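Local structure of transcriptional regulator (Pseudomonas aeruginosa, 3E7Q) at residues Ala94-Ser99 with Gln191-Trp196; Gly135-Leu140 with Ser165-Leu170; Leu175-Gly178 with Thr183-Pro186; Gly87-Leu92 with Gly199-Ala204. The protein probably acts as a transcriptional repressor of the TetR family, a helical dimer that binds DNA near the genes it controls through a helix-turn-helix motif. All blocks are in the same frame, centred on the assembly; numbering follows the deposited sequence.

Contact 1. Residues Ala94-Ser99 with Gln191-Trp196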
loop_
_atom_site.group_PDB
_atom_site.type_symbol
_atom_site.label_atom_id
_atom_site.label_comp_id
_atom_site.label_asym_id
_atom_site.label_seq_id
_atom_site.Cartn_x
_atom_site.Cartn_y
_atom_site.Cartn_z
ATOM N N ALA B 94 -0.437 11.223 19.918
ATOM C CA ALA B 94 -0.162 9.931 20.508
ATOM C C ALA B 94 -0.421 8.838 19.460
ATOM O O ALA B 94 0.405 7.979 19.303
ATOM C CB ALA B 94 -0.985 9.718 21.780
ATOM N N PHE B 95 -1.547 8.889 18.742
ATOM C CA PHE B 95 -1.810 8.019 17.586
ATOM C C PHE B 95 -0.650 7.980 16.593
ATOM O O PHE B 95 -0.226 6.920 16.235
ATOM C CB PHE B 95 -3.069 8.455 16.858
ATOM C CG PHE B 95 -3.619 7.455 15.885
ATOM C CD1 PHE B 95 -4.706 6.626 16.239
ATOM C CD2 PHE B 95 -3.160 7.412 14.542
ATOM C CE1 PHE B 95 -5.247 5.703 15.294
ATOM C CE2 PHE B 95 -3.681 6.507 13.643
ATOM C CZ PHE B 95 -4.714 5.645 14.023
ATOM N N PHE B 96 -0.144 9.140 16.177
ATOM C CA PHE B 96 0.993 9.228 15.234
ATOM C C PHE B 96 2.248 8.581 15.800
ATOM O O PHE B 96 2.876 7.765 15.126
ATOM C CB PHE B 96 1.279 10.704 14.855
ATOM C CG PHE B 96 0.058 11.423 14.231
ATOM C CD1 PHE B 96 -0.874 10.717 13.442
ATOM C CD2 PHE B 96 -0.126 12.789 14.422
ATOM C CE1 PHE B 96 -1.975 11.347 12.940
ATOM C CE2 PHE B 96 -1.223 13.439 13.890
ATOM C CZ PHE B 96 -2.142 12.732 13.135
ATOM N N GLU B 97 2.594 8.930 17.031
ATOM C CA GLU B 97 3.709 8.273 17.736
ATOM C C GLU B 97 3.576 6.754 17.795
ATOM O O GLU B 97 4.516 6.044 17.436
ATOM C CB GLU B 97 3.875 8.833 19.150
ATOM C CG GLU B 97 4.342 10.284 19.166
ATOM C CD GLU B 97 5.826 10.473 18.819
ATOM O OE1 GLU B 97 6.603 9.464 18.775
ATOM O OE2 GLU B 97 6.201 11.663 18.604
ATOM N N ALA B 98 2.413 6.251 18.214
ATOM C CA ALA B 98 2.212 4.790 18.175
ATOM C C ALA B 98 2.399 4.229 16.762
ATOM O O ALA B 98 3.029 3.153 16.576
ATOM C CB ALA B 98 0.891 4.372 18.749
ATOM N N SER B 99 1.901 4.972 15.777
ATOM C CA SER B 99 1.943 4.542 14.360
ATOM C C SER B 99 3.345 4.358 13.785
ATOM O O SER B 99 3.525 3.561 12.883
ATOM C CB SER B 99 1.221 5.556 13.457
ATOM O OG SER B 99 -0.185 5.552 13.649
ATOM N N GLN B 191 6.056 14.017 11.921
ATOM C CA GLN B 191 6.092 15.389 11.430
ATOM C C GLN B 191 5.160 15.613 10.252
ATOM O O GLN B 191 4.451 16.611 10.197
ATOM C CB GLN B 191 7.546 15.778 11.056
ATOM C CG GLN B 191 7.699 17.162 10.432
ATOM C CD GLN B 191 9.101 17.453 9.891
ATOM O OE1 GLN B 191 10.016 16.657 10.004
ATOM N NE2 GLN B 191 9.256 18.627 9.310
ATOM N N ILE B 192 5.182 14.708 9.282
ATOM C CA ILE B 192 4.258 14.783 8.125
ATOM C C ILE B 192 2.785 14.738 8.574
ATOM O O ILE B 192 1.906 15.479 8.059
ATOM C CB ILE B 192 4.590 13.662 7.103
ATOM C CG1 ILE B 192 5.922 13.986 6.381
ATOM C CG2 ILE B 192 3.439 13.424 6.123
ATOM C CD1 ILE B 192 6.464 12.810 5.471
ATOM N N CYS B 193 2.512 13.919 9.583
ATOM C CA CYS B 193 1.136 13.773 10.055
ATOM C C CYS B 193 0.666 14.954 10.824
ATOM O O CYS B 193 -0.455 15.406 10.615
ATOM C CB CYS B 193 0.961 12.503 10.871
ATOM S SG CYS B 193 1.167 11.021 9.852
ATOM N N GLU B 194 1.513 15.491 11.686
ATOM C CA GLU B 194 1.201 16.735 12.356
ATOM C C GLU B 194 0.994 17.840 11.355
ATOM O O GLU B 194 0.170 18.717 11.588
ATOM C CB GLU B 194 2.318 17.192 13.306
ATOM C CG GLU B 194 2.689 16.274 14.412
ATOM C CD GLU B 194 1.609 16.039 15.444
ATOM O OE1 GLU B 194 0.530 16.656 15.408
ATOM O OE2 GLU B 194 1.854 15.208 16.351
ATOM N N ALA B 195 1.792 17.846 10.284
ATOM C CA ALA B 195 1.688 18.907 9.268
ATOM C C ALA B 195 0.350 18.878 8.539
ATOM O O ALA B 195 -0.197 19.928 8.133
ATOM C CB ALA B 195 2.850 18.854 8.295
ATOM N N TRP B 196 -0.174 17.668 8.350
ATOM C CA TRP B 196 -1.492 17.488 7.791
ATOM C C TRP B 196 -2.617 18.088 8.668
ATOM O O TRP B 196 -3.547 18.725 8.183
ATOM C CB TRP B 196 -1.749 15.978 7.666
ATOM C CG TRP B 196 -3.035 15.643 7.053
ATOM C CD1 TRP B 196 -3.238 15.460 5.744
ATOM C CD2 TRP B 196 -4.323 15.411 7.703
ATOM N NE1 TRP B 196 -4.547 15.128 5.515
ATOM C CE2 TRP B 196 -5.242 15.113 6.685
ATOM C CE3 TRP B 196 -4.774 15.442 9.016
ATOM C CZ2 TRP B 196 -6.595 14.858 6.923
ATOM C CZ3 TRP B 196 -6.124 15.180 9.262
ATOM C CH2 TRP B 196 -7.016 14.872 8.211
#

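Contact 2. Residues Gly135-Leu140 with Ser165-Leu170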
loop_
_atom_site.group_PDB
_atom_site.type_symbol
_atom_site.label_atom_id
_atom_site.label_comp_id
_atom_site.label_asym_id
_atom_site.label_seq_id
_atom_site.Cartn_x
_atom_site.Cartn_y
_atom_site.Cartn_z
ATOM N N GLY B 135 -12.986 -0.077 8.520
ATOM C CA GLY B 135 -14.099 0.632 9.156
ATOM C C GLY B 135 -13.844 1.072 10.605
ATOM O O GLY B 135 -14.157 2.193 10.999
ATOM N N GLU B 136 -13.216 0.205 11.374
ATOM C CA GLU B 136 -12.948 0.458 12.777
ATOM C C GLU B 136 -11.780 1.428 12.940
ATOM O O GLU B 136 -11.799 2.252 13.821
ATOM C CB GLU B 136 -12.659 -0.848 13.510
ATOM C CG GLU B 136 -13.847 -1.762 13.554
ATOM C CD GLU B 136 -15.118 -1.148 14.189
ATOM O OE1 GLU B 136 -15.016 -0.377 15.188
ATOM O OE2 GLU B 136 -16.235 -1.438 13.666
ATOM N N TYR B 137 -10.775 1.288 12.091
ATOM C CA TYR B 137 -9.621 2.152 12.078
ATOM C C TYR B 137 -10.047 3.618 11.796
ATOM O O TYR B 137 -9.725 4.584 12.560
ATOM C CB TYR B 137 -8.621 1.604 11.048
ATOM C CG TYR B 137 -7.321 2.371 10.931
ATOM C CD1 TYR B 137 -6.243 2.088 11.758
ATOM C CD2 TYR B 137 -7.179 3.367 9.992
ATOM C CE1 TYR B 137 -5.069 2.768 11.642
ATOM C CE2 TYR B 137 -6.015 4.116 9.896
ATOM C CZ TYR B 137 -4.962 3.813 10.722
ATOM O OH TYR B 137 -3.802 4.501 10.564
ATOM N N ARG B 138 -10.806 3.780 10.730
ATOM C CA ARG B 138 -11.401 5.100 10.391
ATOM C C ARG B 138 -12.366 5.658 11.461
ATOM O O ARG B 138 -12.380 6.856 11.665
ATOM C CB ARG B 138 -12.095 5.071 9.011
ATOM C CG ARG B 138 -11.125 5.062 7.838
ATOM C CD ARG B 138 -11.830 5.100 6.515
ATOM N NE ARG B 138 -12.614 3.865 6.318
ATOM C CZ ARG B 138 -13.908 3.806 6.023
ATOM N NH1 ARG B 138 -14.628 4.887 5.823
ATOM N NH2 ARG B 138 -14.488 2.643 5.911
ATOM N N ALA B 139 -13.217 4.821 12.057
ATOM C CA ALA B 139 -14.158 5.249 13.106
ATOM C C ALA B 139 -13.349 5.873 14.246
ATOM O O ALA B 139 -13.754 6.900 14.784
ATOM C CB ALA B 139 -15.013 4.071 13.646
ATOM N N LEU B 140 -12.208 5.266 14.605
ATOM C CA LEU B 140 -11.347 5.833 15.666
ATOM C C LEU B 140 -10.875 7.237 15.328
ATOM O O LEU B 140 -10.835 8.135 16.200
ATOM C CB LEU B 140 -10.112 4.985 15.824
ATOM C CG LEU B 140 -9.454 4.749 17.159
ATOM C CD1 LEU B 140 -10.472 4.161 18.190
ATOM C CD2 LEU B 140 -8.337 3.779 16.905
ATOM N N SER B 165 -8.761 10.564 4.415
ATOM C CA SER B 165 -7.544 11.245 3.974
ATOM C C SER B 165 -6.366 10.924 4.886
ATOM O O SER B 165 -5.248 10.600 4.447
ATOM C CB SER B 165 -7.799 12.758 3.954
ATOM O OG SER B 165 -6.651 13.487 3.521
ATOM N N LEU B 166 -6.597 11.112 6.172
ATOM C CA LEU B 166 -5.605 10.814 7.150
ATOM C C LEU B 166 -5.177 9.292 7.182
ATOM O O LEU B 166 -3.982 9.003 7.294
ATOM C CB LEU B 166 -6.065 11.312 8.542
ATOM C CG LEU B 166 -5.005 11.210 9.658
ATOM C CD1 LEU B 166 -3.664 11.961 9.272
ATOM C CD2 LEU B 166 -5.586 11.677 11.011
ATOM N N SER B 167 -6.129 8.362 7.131
ATOM C CA SER B 167 -5.809 6.934 6.989
ATOM C C SER B 167 -4.983 6.642 5.741
ATOM O O SER B 167 -4.026 5.894 5.800
ATOM C CB SER B 167 -7.075 6.065 6.924
ATOM O OG SER B 167 -7.850 6.333 8.073
ATOM N N ALA B 168 -5.369 7.227 4.628
ATOM C CA ALA B 168 -4.616 7.110 3.412
ATOM C C ALA B 168 -3.153 7.561 3.567
ATOM O O ALA B 168 -2.239 6.860 3.145
ATOM C CB ALA B 168 -5.355 7.830 2.260
ATOM N N LEU B 169 -2.929 8.699 4.219
ATOM C CA LEU B 169 -1.589 9.236 4.453
ATOM C C LEU B 169 -0.735 8.314 5.306
ATOM O O LEU B 169 0.416 8.052 4.968
ATOM C CB LEU B 169 -1.635 10.602 5.100
ATOM C CG LEU B 169 -0.308 11.342 5.458
ATOM C CD1 LEU B 169 0.528 11.543 4.208
ATOM C CD2 LEU B 169 -0.584 12.681 6.172
ATOM N N LEU B 170 -1.311 7.830 6.402
ATOM C CA LEU B 170 -0.704 6.852 7.307
ATOM C C LEU B 170 -0.338 5.568 6.642
ATOM O O LEU B 170 0.797 5.127 6.762
ATOM C CB LEU B 170 -1.618 6.563 8.526
ATOM C CG LEU B 170 -1.538 7.713 9.515
ATOM C CD1 LEU B 170 -2.837 7.871 10.340
ATOM C CD2 LEU B 170 -0.326 7.456 10.376
#

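Contact 3. Residues Leu175-Gly178 with Thr183-Pro186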
loop_
_atom_site.group_PDB
_atom_site.type_symbol
_atom_site.label_atom_id
_atom_site.label_comp_id
_atom_site.label_asym_id
_atom_site.label_seq_id
_atom_site.Cartn_x
_atom_site.Cartn_y
_atom_site.Cartn_z
ATOM N N LEU B 175 3.636 2.006 4.256
ATOM C CA LEU B 175 4.067 1.228 3.123
ATOM C C LEU B 175 5.457 1.683 2.619
ATOM O O LEU B 175 6.356 0.870 2.411
ATOM C CB LEU B 175 2.984 1.282 2.016
ATOM C CG LEU B 175 3.250 0.592 0.654
ATOM C CD1 LEU B 175 3.401 -0.960 0.828
ATOM C CD2 LEU B 175 2.135 0.957 -0.350
ATOM N N GLU B 176 5.657 2.982 2.458
ATOM C CA GLU B 176 6.971 3.450 2.074
ATOM C C GLU B 176 8.085 3.187 3.083
ATOM O O GLU B 176 9.190 2.958 2.661
ATOM C CB GLU B 176 6.971 4.925 1.664
ATOM C CG GLU B 176 8.336 5.362 1.061
ATOM C CD GLU B 176 9.097 4.272 0.181
ATOM O OE1 GLU B 176 8.474 3.554 -0.690
ATOM O OE2 GLU B 176 10.353 4.185 0.369
ATOM N N SER B 177 7.804 3.234 4.385
ATOM C CA SER B 177 8.801 2.920 5.408
ATOM C C SER B 177 9.259 1.518 5.191
ATOM O O SER B 177 10.439 1.266 5.239
ATOM C CB SER B 177 8.283 3.039 6.866
ATOM O OG SER B 177 7.710 4.330 7.171
ATOM N N GLY B 178 8.324 0.598 4.966
ATOM C CA GLY B 178 8.639 -0.799 4.766
ATOM C C GLY B 178 9.298 -1.110 3.427
ATOM O O GLY B 178 10.214 -1.898 3.365
ATOM N N THR B 183 13.931 6.145 3.219
ATOM C CA THR B 183 13.365 7.326 2.547
ATOM C C THR B 183 13.149 8.495 3.541
ATOM O O THR B 183 13.481 9.652 3.245
ATOM C CB THR B 183 12.055 6.947 1.858
ATOM O OG1 THR B 183 12.277 5.806 0.993
ATOM C CG2 THR B 183 11.444 8.144 1.067
ATOM N N PHE B 184 12.624 8.180 4.730
ATOM C CA PHE B 184 12.357 9.187 5.719
ATOM C C PHE B 184 12.330 8.467 7.050
ATOM O O PHE B 184 12.023 7.274 7.081
ATOM C CB PHE B 184 11.028 9.882 5.420
ATOM C CG PHE B 184 9.850 8.989 5.520
ATOM C CD1 PHE B 184 9.222 8.793 6.745
ATOM C CD2 PHE B 184 9.323 8.373 4.374
ATOM C CE1 PHE B 184 8.125 7.927 6.848
ATOM C CE2 PHE B 184 8.221 7.535 4.465
ATOM C CZ PHE B 184 7.635 7.297 5.706
ATOM N N THR B 185 12.671 9.174 8.124
ATOM C CA THR B 185 12.719 8.609 9.476
ATOM C C THR B 185 11.314 8.501 10.100
ATOM O O THR B 185 10.410 9.176 9.696
ATOM C CB THR B 185 13.556 9.487 10.417
ATOM O OG1 THR B 185 12.964 10.770 10.476
ATOM C CG2 THR B 185 15.030 9.654 9.956
ATOM N N PRO B 186 11.126 7.592 11.068
ATOM C CA PRO B 186 9.928 7.626 11.919
ATOM C C PRO B 186 9.558 9.021 12.452
ATOM O O PRO B 186 8.405 9.358 12.462
ATOM C CB PRO B 186 10.311 6.717 13.087
ATOM C CG PRO B 186 11.257 5.651 12.439
ATOM C CD PRO B 186 12.012 6.435 11.366
HETATM O O HOH W 1 10.189 5.669 8.499
#

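Contact 4. Residues Gly87-Leu92 with Gly199-Ala204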
loop_
_atom_site.group_PDB
_atom_site.type_symbol
_atom_site.label_atom_id
_atom_site.label_comp_id
_atom_site.label_asym_id
_atom_site.label_seq_id
_atom_site.Cartn_x
_atom_site.Cartn_y
_atom_site.Cartn_z
ATOM N N GLY B 87 -7.250 16.201 25.115
ATOM C CA GLY B 87 -7.604 17.036 23.948
ATOM C C GLY B 87 -7.382 16.401 22.578
ATOM O O GLY B 87 -6.649 15.439 22.445
ATOM N N ALA B 88 -7.954 16.968 21.525
ATOM C CA ALA B 88 -7.948 16.278 20.190
ATOM C C ALA B 88 -6.522 16.120 19.588
ATOM O O ALA B 88 -6.180 15.020 19.112
ATOM C CB ALA B 88 -8.903 16.942 19.217
ATOM N N ARG B 89 -5.683 17.175 19.685
ATOM C CA ARG B 89 -4.323 17.174 19.112
ATOM C C ARG B 89 -3.372 16.281 19.905
ATOM O O ARG B 89 -2.613 15.516 19.309
ATOM C CB ARG B 89 -3.767 18.603 18.904
ATOM C CG ARG B 89 -4.516 19.298 17.791
ATOM C CD ARG B 89 -3.734 20.023 16.715
ATOM N NE ARG B 89 -2.563 19.338 16.111
ATOM C CZ ARG B 89 -1.841 19.875 15.128
ATOM N NH1 ARG B 89 -2.217 21.009 14.596
ATOM N NH2 ARG B 89 -0.782 19.267 14.651
ATOM N N PRO B 90 -3.434 16.322 21.249
ATOM C CA PRO B 90 -2.596 15.377 21.992
ATOM C C PRO B 90 -2.916 13.875 21.711
ATOM O O PRO B 90 -1.988 13.085 21.590
ATOM C CB PRO B 90 -2.828 15.765 23.449
ATOM C CG PRO B 90 -3.275 17.167 23.417
ATOM C CD PRO B 90 -4.145 17.216 22.157
ATOM N N ARG B 91 -4.205 13.544 21.568
ATOM C CA ARG B 91 -4.693 12.215 21.156
ATOM C C ARG B 91 -4.250 11.826 19.729
ATOM O O ARG B 91 -3.794 10.699 19.502
ATOM C CB ARG B 91 -6.226 12.135 21.231
ATOM C CG ARG B 91 -6.845 12.337 22.588
ATOM C CD ARG B 91 -8.357 12.085 22.610
ATOM N NE ARG B 91 -8.727 11.609 23.940
ATOM C CZ ARG B 91 -9.941 11.747 24.508
ATOM N NH1 ARG B 91 -10.960 12.311 23.847
ATOM N NH2 ARG B 91 -10.157 11.319 25.765
ATOM N N LEU B 92 -4.366 12.751 18.775
ATOM C CA LEU B 92 -3.826 12.512 17.429
ATOM C C LEU B 92 -2.279 12.300 17.450
ATOM O O LEU B 92 -1.787 11.403 16.786
ATOM C CB LEU B 92 -4.177 13.629 16.417
ATOM C CG LEU B 92 -5.608 13.712 15.877
ATOM C CD1 LEU B 92 -5.809 15.012 15.223
ATOM C CD2 LEU B 92 -5.988 12.527 14.949
ATOM N N GLY B 199 -2.489 21.740 8.521
ATOM C CA GLY B 199 -3.187 22.115 7.294
ATOM C C GLY B 199 -4.692 22.255 7.430
ATOM O O GLY B 199 -5.243 23.272 7.071
ATOM N N LEU B 200 -5.344 21.219 7.924
ATOM C CA LEU B 200 -6.742 21.325 8.352
ATOM C C LEU B 200 -7.040 22.513 9.212
ATOM O O LEU B 200 -7.867 23.300 8.899
ATOM C CB LEU B 200 -7.139 20.127 9.184
ATOM C CG LEU B 200 -7.706 18.872 8.583
ATOM C CD1 LEU B 200 -8.285 18.066 9.774
ATOM C CD2 LEU B 200 -8.763 19.089 7.567
ATOM N N GLU B 201 -6.328 22.635 10.319
ATOM C CA GLU B 201 -6.575 23.719 11.250
ATOM C C GLU B 201 -6.362 25.116 10.656
ATOM O O GLU B 201 -7.040 26.069 11.078
ATOM C CB GLU B 201 -5.724 23.549 12.505
ATOM C CG GLU B 201 -6.082 22.356 13.333
ATOM C CD GLU B 201 -6.041 22.685 14.797
ATOM O OE1 GLU B 201 -4.984 22.491 15.460
ATOM O OE2 GLU B 201 -7.077 23.215 15.279
ATOM N N ALA B 202 -5.449 25.217 9.677
ATOM C CA ALA B 202 -5.120 26.487 9.037
ATOM C C ALA B 202 -6.216 26.917 8.076
ATOM O O ALA B 202 -6.319 28.083 7.772
ATOM C CB ALA B 202 -3.761 26.445 8.344
ATOM N N GLY B 203 -7.054 25.986 7.641
ATOM C CA GLY B 203 -8.266 26.317 6.876
ATOM C C GLY B 203 -8.693 25.253 5.873
ATOM O O GLY B 203 -9.779 25.327 5.327
ATOM N N ALA B 204 -7.860 24.228 5.680
ATOM C CA ALA B 204 -8.163 23.141 4.798
ATOM C C ALA B 204 -9.407 22.316 5.162
ATOM O O ALA B 204 -9.919 21.578 4.308
ATOM C CB ALA B 204 -6.922 22.221 4.658
#

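Contact 1. Residues Ala94-Ser99 with Gln191-Trp196
Phe96 of helix 88-99 lays its ring over Cys193 of helix 186-204, joining two helices of the all-helical C-terminal domain of this TetR-family regulator. The apolar part of the contact is a CH-pi interaction. Cys193 CB stands 3.5 Å from the centroid of the Phe96 ring and only 5° off its normal, almost exactly above the middle of the face. Its sulfur leans out over the same face, 4.5 Å from Cys193 SG to the centroid of the Phe96 ring, which makes a sulfur-aromatic contact. Cysteine suits the place: it is short enough to let a flat ring come down close to the helix, yet carries a polarisable atom for the aromatic surface. Val190 and Val197, one helical turn before and after Cys193, also touch Phe96.

The polar part lies at the rim of the ring. Glu194 folds back at its second torsion (chi2 -65°), placing its carboxyl carbon CD in the ring plane at the edge of Phe96, the carboxylate itself standing 83° to the ring. Carboxylate oxygens next to the positively polarised C-H edge are probably mildly favourable. Stronger partners fix the group: OE2 is hydrogen-bonded to Ser93 and OE1 is salt-bridged to Arg89, so the acid is satisfied beside a buried ring.

Within helix 88-99, the Ser99 hydroxyl turns back on its own helix. Phe95 O receives both Ser99 N and Ser99 OG, from opposite faces of its carbonyl plane, the hydroxyl bond being 2.9 Å from Ser99 OG to Phe95 O.

Contact 2. Residues Gly135-Leu140 with Ser165-Leu170
Tyr137 meets Ser167 with the edge of its ring, where helix 124-152 passes helix 159-179 in the helical C-terminal domain of the TetR fold. The axes of the two short segments approach to 10.2 Å at 115°, so a few side chains near the crossing carry the contact. Holding CG opposite its backbone N (chi1 -178°), Tyr137 reaches across to the other helix. Ser167 CB lies in the ring plane, and the closest pair is Tyr137 CE2 with Ser167 OG at 3.4 Å. Serine is small enough to let the ring edge come in this close, and its hydroxyl is already spoken for by a hydrogen bond to Ala163 O one turn back. Against this oxygen also rests the aliphatic part of Arg138, with CG of Arg138 3.5 Å from OG of Ser167.

Tyrosine is long enough to touch a second residue, one turn beyond Ser167. Leu170 turns apolar carbon to the tyrosine hydroxyl oxygen and passes the ring obliquely, and the same leucine also packs on Phe95 of helix 88-99 and Cys193 of helix 186-204. Tyr137 OH comes to rest 3.5 Å from Leu170 CD1 and 3.6 Å from Leu170 CB.

Contact 3. Residues Leu175-Gly178 with Thr183-Pro186
Glu176 and Thr183 are drawn together by a short hydrogen bond, the tight part of this contact between the end of helix 159-179 and the loop that follows it. Thr183 OG1 donates to Glu176 OE2 at 2.6 Å, meeting the oxygen on its anti side and 23° out of the carboxylate plane. A bend at chi2 (36°) swings the acid toward the loop, and the two side chains cross at about a right angle. Threonine supplies the proton while its carbons pack against the glutamate stem, and its hydroxyl is also hydrogen-bonded to Asn180 O. Glu176 OE1 has a weak hydrogen bond to His130 of the second subunit.

Phe184 fills the ground beside this pair. Its ring is set between backbone N and carbonyl carbon (chi1 65°), bringing the CE2 edge to 4.0 Å from Glu176 CB, and it also packs on Ile164 of the second subunit.

The looser side lies at Ser177. Its OG comes 3.3 Å from Phe184 CZ, but no direct hydrogen bond joins the segments here; a water bridges them, donating to Ser177 OG at 3.1 Å and to Phe184 O at 2.8 Å. Ser177 OG is also hydrogen-bonded to Leu173 O. Thr185 and Pro186 lead away, exposed. Thr185 caps the start of helix 186-204, and Gln188 OE1 binds Thr185 N, consistent with a capping box at the turn between two successive helices.

Contact 4. Residues Gly87-Leu92 with Gly199-Ala204
A salt bridge between Arg89 and Glu201 ties the first turn of helix 88-99 to the last turns of helix 186-204, at the surface of the C-terminal domain of the TetR fold. Arg89 NH1 points its N-H at Glu201 OE1 over 3.3 Å, nearly straight at 174°. The oxygen lies in the guanidinium plane and uses its anti lone pair, while the carboxylate is turned 61° from that plane. Arginine can do this because its chain bends at both chi2 and chi3 (46°). The bond is a rather long one, and the stronger partner of NH1 is Asp198, salt-bridged to it from one turn earlier on the helix; NH2 makes a further salt bridge to Glu194 OE1. A planar group with several N-H donors is well suited to these three acids, whose like charges it would partly offset.

Around Glu201 the helix has a wider pi-type turn (200-204), Ala204 N bonding to Gly199 O at 3.1 Å. Arg89 also leans on Val197 of helix 186-204 and on Leu148 of helix 124-152, and Arg207 of the second subunit packs against it.

How the contacts relate
All four contacts lie in the helical C-terminal domain. Contacts 1 and 4 join the same pair, helix 88-99 and helix 186-204, with centres 11 Å apart, so the two helices are tied from a buried core to a surface ion pair. Contact 2, its centre about 12 Å from that of contact 1, brings helices 124-152 and 159-179 against them: Phe95 touches both Leu170 and Tyr137. Contact 3 lies at the turn from helix 159-179 into helix 186-204, about 23 Å between centres from contact 4. Along the chain, contact 4 encloses contact 1, which spans contact 2 and then contact 3. Every contact also touches the second subunit, so the helices that form the core also line the dimer interface.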